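Local atomic coordinates of phosphoacetylglucosamine mutase (Aspergillus lentulus, PDB entry 5O9X), a protein that catalyses the interconversion of N-acetylglucosamine 6-phosphate and N-acetylglucosamine 1-phosphate, the mutase step on the way to UDP-N-acetylglucosamine. Residues 502-507 with 513-518; 459-464 with 531-536; 336-341 with 476-481; 27-32 with 507-512. The protein carries 1 engineered substitution. All coordinates share one frame; numbering follows the deposited sequence.

Contacts 1 and 2 are built on the three-stranded antiparallel sheet of the C-terminal domain, whose strand order is 458-463, 513-518, 501-506. Contact 1 is the hairpin of two of these strands; contact 2 packs the third against helix 522-539, and the centres of contacts 1 and 2 are about 7 Å apart. Contact 3, about 8 Å from contact 1 between centres, joins a turn after strand 332-337 to residues 476-481, a loop running into strand 479-482; it closes before contact 1 opens along the chain. Contact 4, its centre about 15 Å from that of contact 1, joins the hairpin's connecting loop to an N-terminal loop. Contacts 1 and 4 share Ser507 and both grip the sugar bisphosphate, so the C-terminal domain meets ligand and partner domains together.

Contact 1 of 4, residues 502-507 with 513-518; sequences SFARAS and VRVYAE. With G16 (1,6-di-O-phosphono-alpha-D-glucopyranose), chain B.
With CG lodged between its backbone N and carbonyl carbon (chi1 48°) and a bend at chi3, Arg505 carries its guanidinium beside Arg514, whose chain runs extended from CG to NE. The two are a hydrogen-bonded pair of an antiparallel hairpin, and both end at the 6-phosphate of glucose 1,6-bisphosphate, each guanidinium meeting it edge-on with the phosphorus in plane. Arg505 NH1 donates to ligand O1P at 2.8 Å, and its NH2 takes O3P. Arg514 NE shares that same O1P, also at 2.8 Å, while its NH2 bonds O2P. Ser507 OG adds a donor to O2P at 2.6 Å, its CB lying over one face of the Arg514 guanidinium.

Further along the same side of the sheet, Phe503 CE1 packs 3.6 Å from Tyr516 CB, the rings inclined at 45°. Tyr516 O is gripped twice, by Phe503 N and, from a tilted direction, by Ser502 OG at 2.6 Å. Glu477 and Glu510 form salt bridges with Arg505 NE and Arg514 NH2.

Arg505 NH1 and Arg514 NE are 4.3 Å apart, drawn together on one phosphate oxygen, with the glutamates probably balancing the charge, consistent with a site made for a phosphoryl group.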
loop_
_atom_site.group_PDB
_atom_site.type_symbol
_atom_site.label_atom_id
_atom_site.label_comp_id
_atom_site.label_asym_id
_atom_site.label_seq_id
_atom_site.Cartn_x
_atom_site.Cartn_y
_atom_site.Cartn_z
ATOM N N SER A 502 18.393 8.322 -13.066
ATOM C CA SER A 502 18.639 7.989 -11.653
ATOM C C SER A 502 18.157 9.083 -10.764
ATOM O O SER A 502 18.206 10.260 -11.136
ATOM C CB SER A 502 20.145 7.620 -11.403
ATOM O OG SER A 502 20.330 7.229 -10.041
ATOM N N PHE A 503 17.613 8.723 -9.579
ATOM C CA PHE A 503 17.269 9.749 -8.596
ATOM C C PHE A 503 17.502 9.185 -7.179
ATOM O O PHE A 503 17.443 7.997 -6.989
ATOM C CB PHE A 503 15.857 10.288 -8.710
ATOM C CG PHE A 503 14.796 9.267 -8.372
ATOM C CD1 PHE A 503 14.467 8.202 -9.314
ATOM C CD2 PHE A 503 14.050 9.388 -7.199
ATOM C CE1 PHE A 503 13.468 7.245 -8.987
ATOM C CE2 PHE A 503 13.049 8.412 -6.888
ATOM C CZ PHE A 503 12.808 7.330 -7.756
ATOM N N ALA A 504 17.764 10.079 -6.227
ATOM C CA ALA A 504 17.979 9.715 -4.819
ATOM C C ALA A 504 16.988 10.485 -3.926
ATOM O O ALA A 504 16.746 11.693 -4.136
ATOM C CB ALA A 504 19.441 10.075 -4.399
ATOM N N ARG A 505 16.470 9.849 -2.850
ATOM C CA ARG A 505 15.560 10.585 -1.961
ATOM C C ARG A 505 15.587 9.824 -0.639
ATOM O O ARG A 505 15.843 8.587 -0.601
ATOM C CB ARG A 505 14.106 10.643 -2.431
ATOM C CG ARG A 505 13.539 9.266 -2.870
ATOM C CD ARG A 505 12.019 9.323 -3.194
ATOM N NE ARG A 505 11.195 9.370 -1.972
ATOM C CZ ARG A 505 10.912 8.305 -1.185
ATOM N NH1 ARG A 505 11.432 7.083 -1.404
ATOM N NH2 ARG A 505 10.121 8.471 -0.138
ATOM N N ALA A 506 15.333 10.574 0.420
ATOM C CA ALA A 506 15.248 10.013 1.801
ATOM C C ALA A 506 14.006 9.119 1.849
ATOM O O ALA A 506 12.909 9.453 1.307
ATOM C CB ALA A 506 15.071 11.166 2.822
ATOM N N SER A 507 14.192 7.939 2.454
ATOM C CA SER A 507 13.058 7.101 2.807
ATOM C C SER A 507 12.301 7.758 3.962
ATOM O O SER A 507 12.943 8.354 4.865
ATOM C CB SER A 507 13.601 5.696 3.253
ATOM O OG SER A 507 12.533 4.932 3.829
ATOM N N VAL A 513 18.742 6.593 2.592
ATOM C CA VAL A 513 18.444 7.246 1.344
ATOM C C VAL A 513 18.338 6.133 0.281
ATOM O O VAL A 513 19.270 5.296 0.149
ATOM C CB VAL A 513 19.541 8.285 0.972
ATOM C CG1 VAL A 513 19.333 8.890 -0.430
ATOM C CG2 VAL A 513 19.357 9.448 1.964
ATOM N N ARG A 514 17.320 6.269 -0.601
ATOM C CA ARG A 514 17.179 5.289 -1.692
ATOM C C ARG A 514 17.742 5.835 -2.978
ATOM O O ARG A 514 17.451 6.968 -3.325
ATOM C CB ARG A 514 15.683 4.977 -1.926
ATOM C CG ARG A 514 14.978 4.414 -0.695
ATOM C CD ARG A 514 13.645 3.726 -1.071
ATOM N NE ARG A 514 12.869 3.330 0.149
ATOM C CZ ARG A 514 13.192 2.295 0.950
ATOM N NH1 ARG A 514 14.328 1.579 0.716
ATOM N NH2 ARG A 514 12.377 2.014 2.016
ATOM N N VAL A 515 18.461 4.980 -3.712
ATOM C CA VAL A 515 18.924 5.338 -5.051
ATOM C C VAL A 515 18.251 4.377 -6.014
ATOM O O VAL A 515 18.338 3.150 -5.834
ATOM C CB VAL A 515 20.465 5.208 -5.149
ATOM C CG1 VAL A 515 20.958 5.328 -6.612
ATOM C CG2 VAL A 515 21.115 6.304 -4.235
ATOM N N TYR A 516 17.737 4.956 -7.087
ATOM C CA TYR A 516 17.205 4.142 -8.174
ATOM C C TYR A 516 17.981 4.522 -9.431
ATOM O O TYR A 516 18.281 5.709 -9.660
ATOM C CB TYR A 516 15.710 4.536 -8.324
ATOM C CG TYR A 516 15.098 3.891 -9.587
ATOM C CD1 TYR A 516 14.684 2.558 -9.541
ATOM C CD2 TYR A 516 15.063 4.590 -10.842
ATOM C CE1 TYR A 516 14.130 1.909 -10.713
ATOM C CE2 TYR A 516 14.524 3.941 -12.018
ATOM C CZ TYR A 516 14.081 2.606 -11.925
ATOM O OH TYR A 516 13.581 1.918 -13.067
ATOM N N ALA A 517 18.292 3.527 -10.287
ATOM C CA ALA A 517 18.860 3.837 -11.578
ATOM C C ALA A 517 18.262 2.852 -12.585
ATOM O O ALA A 517 18.074 1.706 -12.252
ATOM C CB ALA A 517 20.395 3.776 -11.568
ATOM N N GLU A 518 18.030 3.321 -13.788
ATOM C CA GLU A 518 17.736 2.473 -14.924
ATOM C C GLU A 518 18.648 2.920 -16.114
ATOM O O GLU A 518 19.089 4.080 -16.182
ATOM C CB GLU A 518 16.251 2.503 -15.277
ATOM C CG GLU A 518 15.760 3.903 -15.690
ATOM C CD GLU A 518 14.256 3.970 -15.960
ATOM O OE1 GLU A 518 13.509 3.128 -15.351
ATOM O OE2 GLU A 518 13.826 4.911 -16.708
HETATM C C1 G16 B . 5.091 2.327 2.509
HETATM C C2 G16 B . 4.105 3.192 1.730
HETATM C C3 G16 B . 4.402 3.096 0.199
HETATM C C4 G16 B . 5.830 3.448 -0.179
HETATM C C5 G16 B . 6.762 2.549 0.622
HETATM C C6 G16 B . 8.217 2.955 0.588
HETATM O O1 G16 B . 4.909 0.960 2.127
HETATM O O2 G16 B . 2.704 2.882 2.002
HETATM O O3 G16 B . 3.452 3.853 -0.439
HETATM O O4 G16 B . 6.170 3.246 -1.621
HETATM O O5 G16 B . 6.516 2.658 2.045
HETATM O O6 G16 B . 8.297 4.343 1.147
HETATM P P G16 B . 9.760 5.017 1.342
HETATM O O1P G16 B . 10.543 4.892 0.014
HETATM O O2P G16 B . 10.510 4.210 2.429
HETATM O O3P G16 B . 9.560 6.455 1.864
HETATM P "P'" G16 B . 4.500 -0.215 3.194
HETATM O O1X G16 B . 3.544 0.413 4.244
HETATM O O2X G16 B . 5.804 -0.602 3.963
HETATM O O3X G16 B . 4.051 -1.408 2.423
HETATM O O HOH W 1 15.405 6.723 -5.025
#

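Contact 2 of 4, residues 459-464 with 531-536; sequences RLVRVE and RVANAV
Val461, Val463, Ala533 and Val536 make the whole contact, which is apolar and joins the edge strand 458-463 to helix 522-539. The methyl of Ala533 sits between two valines of the strand: its CB lies 3.8 Å from Val461 CG1 and equally 3.8 Å from Val463 CG2. One turn further on, Val536 CG1 meets Val463 CG1 at 3.9 Å. Val463 therefore uses both branches, and its torsion explains how: CG1, opposite the backbone N (chi1 178°), goes to Val536, while CG2 beside that N goes to Ala533. The small Ala533 probably helps the helix come close, the axes of the two short segments approaching to 9.2 Å at an angle of only 14°.

The polar partners of Arg462 lie away from the helix: NH1 makes a salt bridge to Glu464 OE2 at 3.1 Å and NE pairs with Glu510. Arg459 NE is bridged to Asp526 of the helix.

Within the C-terminal domain, strand 458-463 is bonded through its backbone to the central strand 513-518. Helix 522-539 packs across all three strands, Val532 and Val536 reaching Val515 and Val513 as well as Ser502 and Ala504, and helix 486-495 packs beside it against Val532.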
loop_
_atom_site.group_PDB
_atom_site.type_symbol
_atom_site.label_atom_id
_atom_site.label_comp_id
_atom_site.label_asym_id
_atom_site.label_seq_id
_atom_site.Cartn_x
_atom_site.Cartn_y
_atom_site.Cartn_z
ATOM N N ARG A 459 18.021 -0.832 -10.954
ATOM C CA ARG A 459 18.730 -1.215 -9.732
ATOM C C ARG A 459 18.312 -0.287 -8.627
ATOM O O ARG A 459 18.221 0.914 -8.864
ATOM C CB ARG A 459 20.282 -1.102 -9.997
ATOM C CG ARG A 459 21.154 -1.254 -8.764
ATOM C CD ARG A 459 21.247 -2.644 -8.221
ATOM N NE ARG A 459 21.585 -3.628 -9.302
ATOM C CZ ARG A 459 22.051 -4.856 -9.084
ATOM N NH1 ARG A 459 22.294 -5.244 -7.836
ATOM N NH2 ARG A 459 22.274 -5.705 -10.092
ATOM N N LEU A 460 18.050 -0.849 -7.437
ATOM C CA LEU A 460 17.854 -0.039 -6.203
ATOM C C LEU A 460 19.046 -0.205 -5.298
ATOM O O LEU A 460 19.568 -1.338 -5.167
ATOM C CB LEU A 460 16.594 -0.507 -5.425
ATOM C CG LEU A 460 15.240 -0.062 -6.069
ATOM C CD1 LEU A 460 14.052 -0.905 -5.588
ATOM C CD2 LEU A 460 14.929 1.458 -5.909
ATOM N N VAL A 461 19.509 0.879 -4.665
ATOM C CA VAL A 461 20.574 0.770 -3.625
ATOM C C VAL A 461 20.118 1.525 -2.401
ATOM O O VAL A 461 19.732 2.720 -2.524
ATOM C CB VAL A 461 21.893 1.445 -4.094
ATOM C CG1 VAL A 461 23.048 1.238 -3.036
ATOM C CG2 VAL A 461 22.319 0.884 -5.421
ATOM N N ARG A 462 20.199 0.869 -1.233
ATOM C CA ARG A 462 19.748 1.489 0.002
ATOM C C ARG A 462 21.024 2.039 0.615
ATOM O O ARG A 462 21.961 1.267 0.857
ATOM C CB ARG A 462 19.117 0.427 0.934
ATOM C CG ARG A 462 18.465 0.897 2.262
ATOM C CD ARG A 462 18.140 -0.375 3.087
ATOM N NE ARG A 462 17.461 -0.083 4.349
ATOM C CZ ARG A 462 18.141 0.367 5.416
ATOM N NH1 ARG A 462 19.465 0.506 5.337
ATOM N NH2 ARG A 462 17.505 0.654 6.529
ATOM N N VAL A 463 21.069 3.366 0.813
ATOM C CA VAL A 463 22.301 4.024 1.250
ATOM C C VAL A 463 22.107 4.521 2.683
ATOM O O VAL A 463 21.188 5.276 2.951
ATOM C CB VAL A 463 22.744 5.207 0.318
ATOM C CG1 VAL A 463 24.024 5.898 0.865
ATOM C CG2 VAL A 463 22.875 4.737 -1.148
ATOM N N GLU A 464 23.001 4.115 3.592
ATOM C CA GLU A 464 22.940 4.658 4.997
ATOM C C GLU A 464 23.689 5.961 5.088
ATOM O O GLU A 464 24.740 6.057 4.514
ATOM C CB GLU A 464 23.498 3.592 5.976
ATOM C CG GLU A 464 22.362 2.621 6.226
ATOM C CD GLU A 464 22.664 1.491 7.155
ATOM O OE1 GLU A 464 23.863 1.261 7.466
ATOM O OE2 GLU A 464 21.668 0.785 7.491
ATOM N N ARG A 531 27.615 4.591 -8.935
ATOM C CA ARG A 531 28.245 5.934 -8.911
ATOM C C ARG A 531 27.390 6.988 -8.194
ATOM O O ARG A 531 27.904 7.871 -7.396
ATOM C CB ARG A 531 28.580 6.430 -10.369
ATOM C CG ARG A 531 29.680 5.587 -10.984
ATOM C CD ARG A 531 29.873 6.009 -12.439
ATOM N NE ARG A 531 30.918 5.247 -13.171
ATOM C CZ ARG A 531 32.190 5.676 -13.334
ATOM N NH1 ARG A 531 32.636 6.807 -12.753
ATOM N NH2 ARG A 531 33.024 4.957 -14.054
ATOM N N VAL A 532 26.079 6.906 -8.439
ATOM C CA VAL A 532 25.090 7.813 -7.707
ATOM C C VAL A 532 25.116 7.464 -6.219
ATOM O O VAL A 532 25.176 8.388 -5.362
ATOM C CB VAL A 532 23.640 7.721 -8.309
ATOM C CG1 VAL A 532 22.642 8.523 -7.431
ATOM C CG2 VAL A 532 23.676 8.336 -9.744
ATOM N N ALA A 533 25.020 6.155 -5.878
ATOM C CA ALA A 533 25.051 5.848 -4.440
ATOM C C ALA A 533 26.357 6.359 -3.743
ATOM O O ALA A 533 26.322 6.730 -2.570
ATOM C CB ALA A 533 24.945 4.325 -4.263
ATOM N N ASN A 534 27.501 6.225 -4.418
ATOM C CA ASN A 534 28.766 6.710 -3.786
ATOM C C ASN A 534 28.728 8.235 -3.606
ATOM O O ASN A 534 29.125 8.738 -2.592
ATOM C CB ASN A 534 29.937 6.326 -4.648
ATOM C CG ASN A 534 30.289 4.850 -4.473
ATOM O OD1 ASN A 534 29.850 4.186 -3.509
ATOM N ND2 ASN A 534 31.086 4.344 -5.383
ATOM N N ALA A 535 28.184 8.953 -4.570
ATOM C CA ALA A 535 27.987 10.453 -4.426
ATOM C C ALA A 535 27.060 10.818 -3.267
ATOM O O ALA A 535 27.327 11.774 -2.470
ATOM C CB ALA A 535 27.491 11.032 -5.764
ATOM N N VAL A 536 25.982 10.024 -3.071
ATOM C CA VAL A 536 25.057 10.238 -1.929
ATOM C C VAL A 536 25.749 9.931 -0.592
ATOM O O VAL A 536 25.620 10.665 0.360
ATOM C CB VAL A 536 23.806 9.264 -2.091
ATOM C CG1 VAL A 536 22.927 9.175 -0.850
ATOM C CG2 VAL A 536 22.974 9.662 -3.331
#

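Contact 3 of 4, residues 336-341 with 476-481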
loop_
_atom_site.group_PDB
_atom_site.type_symbol
_atom_site.label_atom_id
_atom_site.label_comp_id
_atom_site.label_asym_id
_atom_site.label_seq_id
_atom_site.Cartn_x
_atom_site.Cartn_y
_atom_site.Cartn_z
ATOM N N GLN A 336 1.661 7.036 -11.530
ATOM C CA GLN A 336 2.898 6.336 -11.264
ATOM C C GLN A 336 3.707 7.136 -10.241
ATOM O O GLN A 336 3.335 8.291 -9.895
ATOM C CB GLN A 336 3.726 6.107 -12.560
ATOM C CG GLN A 336 2.960 5.279 -13.659
ATOM C CD GLN A 336 3.932 4.897 -14.730
ATOM O OE1 GLN A 336 4.480 5.752 -15.429
ATOM N NE2 GLN A 336 4.192 3.633 -14.868
ATOM N N THR A 337 4.811 6.548 -9.775
ATOM C CA THR A 337 5.869 7.357 -9.136
ATOM C C THR A 337 7.162 7.230 -9.957
ATOM O O THR A 337 7.227 6.463 -10.931
ATOM C CB THR A 337 6.091 7.021 -7.647
ATOM O OG1 THR A 337 6.754 5.723 -7.498
ATOM C CG2 THR A 337 4.695 6.875 -6.949
ATOM N N ALA A 338 8.213 7.897 -9.487
ATOM C CA ALA A 338 9.488 7.960 -10.202
ATOM C C ALA A 338 10.177 6.584 -10.171
ATOM O O ALA A 338 11.023 6.344 -11.024
ATOM C CB ALA A 338 10.359 9.072 -9.572
ATOM N N TYR A 339 9.750 5.658 -9.287
ATOM C CA TYR A 339 10.352 4.326 -9.229
ATOM C C TYR A 339 9.824 3.466 -10.391
ATOM O O TYR A 339 10.336 2.332 -10.574
ATOM C CB TYR A 339 9.956 3.627 -7.902
ATOM C CG TYR A 339 10.727 4.253 -6.741
ATOM C CD1 TYR A 339 12.092 3.979 -6.593
ATOM C CD2 TYR A 339 10.136 5.211 -5.932
ATOM C CE1 TYR A 339 12.832 4.559 -5.591
ATOM C CE2 TYR A 339 10.873 5.797 -4.891
ATOM C CZ TYR A 339 12.232 5.492 -4.785
ATOM O OH TYR A 339 13.014 6.112 -3.824
ATOM N N ALA A 340 8.769 3.918 -11.109
ATOM C CA ALA A 340 8.279 3.128 -12.234
ATOM C C ALA A 340 9.337 2.980 -13.325
ATOM O O ALA A 340 10.036 3.956 -13.677
ATOM C CB ALA A 340 7.018 3.744 -12.854
ATOM N N ASN A 341 9.477 1.786 -13.844
ATOM C CA ASN A 341 10.436 1.589 -14.942
ATOM C C ASN A 341 10.044 2.467 -16.151
ATOM O O ASN A 341 8.859 2.559 -16.514
ATOM C CB ASN A 341 10.390 0.125 -15.371
ATOM C CG ASN A 341 11.575 -0.239 -16.195
ATOM O OD1 ASN A 341 11.585 0.022 -17.409
ATOM N ND2 ASN A 341 12.594 -0.782 -15.554
ATOM N N ALA A 476 7.929 15.644 -7.966
ATOM C CA ALA A 476 7.577 14.226 -7.713
ATOM C C ALA A 476 8.839 13.491 -7.216
ATOM O O ALA A 476 9.128 12.319 -7.547
ATOM C CB ALA A 476 6.888 13.572 -8.973
ATOM N N GLU A 477 9.571 14.214 -6.350
ATOM C CA GLU A 477 10.786 13.757 -5.708
ATOM C C GLU A 477 11.933 13.334 -6.690
ATOM O O GLU A 477 12.812 12.568 -6.314
ATOM C CB GLU A 477 10.458 12.676 -4.650
ATOM C CG GLU A 477 9.501 13.203 -3.546
ATOM C CD GLU A 477 9.068 12.062 -2.656
ATOM O OE1 GLU A 477 8.501 11.081 -3.207
ATOM O OE2 GLU A 477 9.490 12.018 -1.497
ATOM N N ARG A 478 11.898 13.795 -7.942
ATOM C CA ARG A 478 12.867 13.367 -8.969
ATOM C C ARG A 478 14.179 14.203 -8.948
ATOM O O ARG A 478 15.139 13.852 -9.630
ATOM C CB ARG A 478 12.256 13.316 -10.408
ATOM C CG ARG A 478 11.130 12.277 -10.462
ATOM C CD ARG A 478 10.327 12.320 -11.773
ATOM N NE ARG A 478 9.446 13.512 -11.799
ATOM C CZ ARG A 478 8.555 13.672 -12.790
ATOM N NH1 ARG A 478 8.443 12.726 -13.728
ATOM N NH2 ARG A 478 7.780 14.738 -12.825
ATOM N N LYS A 479 14.199 15.294 -8.175
ATOM C CA LYS A 479 15.421 16.147 -8.087
ATOM C C LYS A 479 15.668 16.478 -6.631
ATOM O O LYS A 479 14.704 16.689 -5.911
ATOM C CB LYS A 479 15.215 17.426 -8.939
ATOM C CG LYS A 479 15.124 17.107 -10.461
ATOM C CD LYS A 479 14.595 18.384 -11.147
ATOM C CE LYS A 479 14.708 18.383 -12.671
ATOM N NZ LYS A 479 14.030 17.176 -13.241
ATOM N N LEU A 480 16.950 16.589 -6.249
ATOM C CA LEU A 480 17.364 17.051 -4.907
ATOM C C LEU A 480 17.615 18.558 -4.892
ATOM O O LEU A 480 18.392 19.102 -5.728
ATOM C CB LEU A 480 18.628 16.303 -4.454
ATOM C CG LEU A 480 18.281 14.874 -4.063
ATOM C CD1 LEU A 480 19.593 14.099 -3.955
ATOM C CD2 LEU A 480 17.474 14.794 -2.760
ATOM N N GLU A 481 16.858 19.260 -4.047
ATOM C CA GLU A 481 17.140 20.673 -3.782
ATOM C C GLU A 481 18.425 20.734 -2.914
ATOM O O GLU A 481 19.251 21.651 -3.025
ATOM C CB GLU A 481 15.928 21.280 -3.007
ATOM C CG GLU A 481 16.273 22.360 -1.967
ATOM C CD GLU A 481 15.232 22.487 -0.877
ATOM O OE1 GLU A 481 14.270 21.651 -0.798
ATOM O OE2 GLU A 481 15.348 23.462 -0.094
HETATM O O HOH W 2 8.025 9.945 -7.222
#
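A type I beta turn from Thr337 to Ala340, following on from strand 332-337, meets the loop between strands 472-474 and 479-482, Ala338 touching Arg478 and Ala476 at a junction of domain III with the C-terminal domain. The turn is closed by Ala340 N donating to Thr337 O at 3.0 Å, and a weak bond from Tyr339 N to Thr337 OG1 adds to it. On the other side, Ala476 and Glu477 both have positive phi, turning the chain sharply before Arg478 and Lys479, which together face Tyr474 as a classic beta bulge.

The direct touch is small, mostly a methyl against an aliphatic chain. Ala338 CB presses on the aliphatic part of Arg478, 3.4 Å from CG, a tight approach, and 3.9 Å from CD. Arg478 CG lies opposite its carbonyl carbon (chi1 -63°), and the later bend at chi3 leads the guanidinium on to its own partner, Asp475, with which NH2 forms a salt bridge.

Residues flanking the touch belong to the ligand's second shell: Tyr339 OH is hydrogen-bonded to Arg505 NH1, and Glu477 OE2 is paired with Arg505 NE, so both segments probably help to position that phosphate-binding arginine.

Between the two backbones, one water accepts from Ala338 N at 3.1 Å and donates to Ala476 O at 2.6 Å.

Contact 4 of 4, residues 27-32 with 507-512; sequences YGTAGF and SGTEDA. With G16 (1,6-di-O-phosphono-alpha-D-glucopyranose), chain B.
Two irregular loops meet backbone to backbone, Thr29 N donating to Gly508 O at 2.9 Å from well above the carbonyl plane, a fairly straight N-H bond (163°) that misses the lone pairs. The loop 507-512 is the phosphate-binding loop of the C-terminal domain in the phosphohexomutase family, and here it joins the loop that leads into strand 32-35. Gly28, at positive phi, and Gly508 have no side chains to part the chains, so that Gly28 CA comes to 3.3 Å from Gly508 O in a CA-H...O contact.

Beside this junction the ligand's 6-phosphate is shared between the loops. Its O3P receives Thr29 OG1 at 2.6 Å and Gly508 N at 2.8 Å, one donor from each loop. Thr509 OG1 takes O2P at 2.6 Å; its chi1 of 63° sets the hydroxyl between backbone N and carbonyl carbon and puts CG2 opposite the carbonyl carbon, 4.0 Å from Thr29 CB and against the ring oxygen O5 of the sugar. The loop's own shape is held by Ser507 OG, which accepts from Thr509 N and Glu510 N in an ST turn and ST motif.

Glu510 in turn pairs with Arg462 and Arg514 and is hydrogen-bonded to His70, and Lys364 NZ is hydrogen-bonded to Thr29 O, tying the loops to other parts of the fold. A water fastens the interface once more, donating to Gly508 O at 2.9 Å and to Gly31 O while accepting from Ala30 N at 2.8 Å.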
loop_
_atom_site.group_PDB
_atom_site.type_symbol
_atom_site.label_atom_id
_atom_site.label_comp_id
_atom_site.label_asym_id
_atom_site.label_seq_id
_atom_site.Cartn_x
_atom_site.Cartn_y
_atom_site.Cartn_z
ATOM N N TYR A 27 6.069 11.579 11.107
ATOM C CA TYR A 27 5.013 10.710 10.571
ATOM C C TYR A 27 5.499 9.857 9.343
ATOM O O TYR A 27 5.104 8.699 9.178
ATOM C CB TYR A 27 3.780 11.550 10.239
ATOM C CG TYR A 27 2.521 10.750 10.058
ATOM C CD1 TYR A 27 1.713 10.415 11.175
ATOM C CD2 TYR A 27 2.109 10.341 8.775
ATOM C CE1 TYR A 27 0.553 9.702 10.996
ATOM C CE2 TYR A 27 0.904 9.639 8.585
ATOM C CZ TYR A 27 0.146 9.316 9.693
ATOM O OH TYR A 27 -1.029 8.585 9.591
ATOM N N GLY A 28 6.365 10.416 8.516
ATOM C CA GLY A 28 6.990 9.611 7.433
ATOM C C GLY A 28 6.000 9.367 6.295
ATOM O O GLY A 28 4.940 10.023 6.178
ATOM N N THR A 29 6.332 8.410 5.466
ATOM C CA THR A 29 5.555 8.144 4.256
ATOM C C THR A 29 4.171 7.594 4.617
ATOM O O THR A 29 3.162 7.928 3.929
ATOM C CB THR A 29 6.343 7.107 3.428
ATOM O OG1 THR A 29 7.617 7.664 3.087
ATOM C CG2 THR A 29 5.639 6.784 2.100
ATOM N N ALA A 30 4.143 6.663 5.588
ATOM C CA ALA A 30 2.901 5.902 5.934
ATOM C C ALA A 30 2.544 5.877 7.439
ATOM O O ALA A 30 1.741 5.048 7.846
ATOM C CB ALA A 30 3.017 4.446 5.415
ATOM N N GLY A 31 3.129 6.711 8.257
ATOM C CA GLY A 31 2.784 6.677 9.698
ATOM C C GLY A 31 4.057 6.398 10.465
ATOM O O GLY A 31 5.051 5.947 9.858
ATOM N N PHE A 32 4.054 6.622 11.779
ATOM C CA PHE A 32 5.231 6.427 12.581
ATOM C C PHE A 32 5.708 4.974 12.437
ATOM O O PHE A 32 4.883 4.048 12.468
ATOM C CB PHE A 32 4.916 6.698 14.049
ATOM C CG PHE A 32 4.414 8.113 14.301
ATOM C CD1 PHE A 32 5.297 9.207 14.249
ATOM C CD2 PHE A 32 3.058 8.334 14.559
ATOM C CE1 PHE A 32 4.808 10.503 14.437
ATOM C CE2 PHE A 32 2.566 9.638 14.774
ATOM C CZ PHE A 32 3.460 10.715 14.731
ATOM N N SER A 507 14.192 7.939 2.454
ATOM C CA SER A 507 13.058 7.101 2.807
ATOM C C SER A 507 12.301 7.758 3.962
ATOM O O SER A 507 12.943 8.354 4.865
ATOM C CB SER A 507 13.601 5.696 3.253
ATOM O OG SER A 507 12.533 4.932 3.829
ATOM N N GLY A 508 10.968 7.592 3.959
ATOM C CA GLY A 508 10.069 7.950 5.084
ATOM C C GLY A 508 9.567 6.754 5.822
ATOM O O GLY A 508 8.573 6.878 6.614
ATOM N N THR A 509 10.175 5.564 5.589
ATOM C CA THR A 509 9.776 4.361 6.371
ATOM C C THR A 509 10.980 3.731 7.128
ATOM O O THR A 509 10.777 2.925 8.051
ATOM C CB THR A 509 9.109 3.245 5.523
ATOM O OG1 THR A 509 10.046 2.751 4.536
ATOM C CG2 THR A 509 7.835 3.719 4.830
ATOM N N GLU A 510 12.216 4.017 6.667
ATOM C CA GLU A 510 13.448 3.511 7.198
ATOM C C GLU A 510 14.469 4.626 7.223
ATOM O O GLU A 510 14.349 5.596 6.460
ATOM C CB GLU A 510 14.023 2.447 6.227
ATOM C CG GLU A 510 13.137 1.251 6.108
ATOM C CD GLU A 510 13.717 0.304 5.066
ATOM O OE1 GLU A 510 13.053 -0.040 4.033
ATOM O OE2 GLU A 510 14.876 -0.027 5.315
ATOM N N ASP A 511 15.483 4.475 8.086
ATOM C CA ASP A 511 16.577 5.406 8.112
ATOM C C ASP A 511 17.610 5.122 6.969
ATOM O O ASP A 511 18.674 4.491 7.160
ATOM C CB ASP A 511 17.268 5.336 9.479
ATOM C CG ASP A 511 18.250 6.503 9.673
ATOM O OD1 ASP A 511 18.329 7.395 8.789
ATOM O OD2 ASP A 511 18.940 6.521 10.697
ATOM N N ALA A 512 17.283 5.529 5.742
ATOM C CA ALA A 512 18.194 5.395 4.622
ATOM C C ALA A 512 17.818 6.419 3.563
ATOM O O ALA A 512 16.717 7.010 3.620
ATOM C CB ALA A 512 18.025 4.017 3.998
HETATM C C1 G16 B . 5.091 2.327 2.509
HETATM C C2 G16 B . 4.105 3.192 1.730
HETATM C C3 G16 B . 4.402 3.096 0.199
HETATM C C4 G16 B . 5.830 3.448 -0.179
HETATM C C5 G16 B . 6.762 2.549 0.622
HETATM C C6 G16 B . 8.217 2.955 0.588
HETATM O O1 G16 B . 4.909 0.960 2.127
HETATM O O2 G16 B . 2.704 2.882 2.002
HETATM O O3 G16 B . 3.452 3.853 -0.439
HETATM O O4 G16 B . 6.170 3.246 -1.621
HETATM O O5 G16 B . 6.516 2.658 2.045
HETATM O O6 G16 B . 8.297 4.343 1.147
HETATM P P G16 B . 9.760 5.017 1.342
HETATM O O1P G16 B . 10.543 4.892 0.014
HETATM O O2P G16 B . 10.510 4.210 2.429
HETATM O O3P G16 B . 9.560 6.455 1.864
HETATM P "P'" G16 B . 4.500 -0.215 3.194
HETATM O O1X G16 B . 3.544 0.413 4.244
HETATM O O2X G16 B . 5.804 -0.602 3.963
HETATM O O3X G16 B . 4.051 -1.408 2.423
HETATM O O HOH W 3 6.094 5.680 7.367
#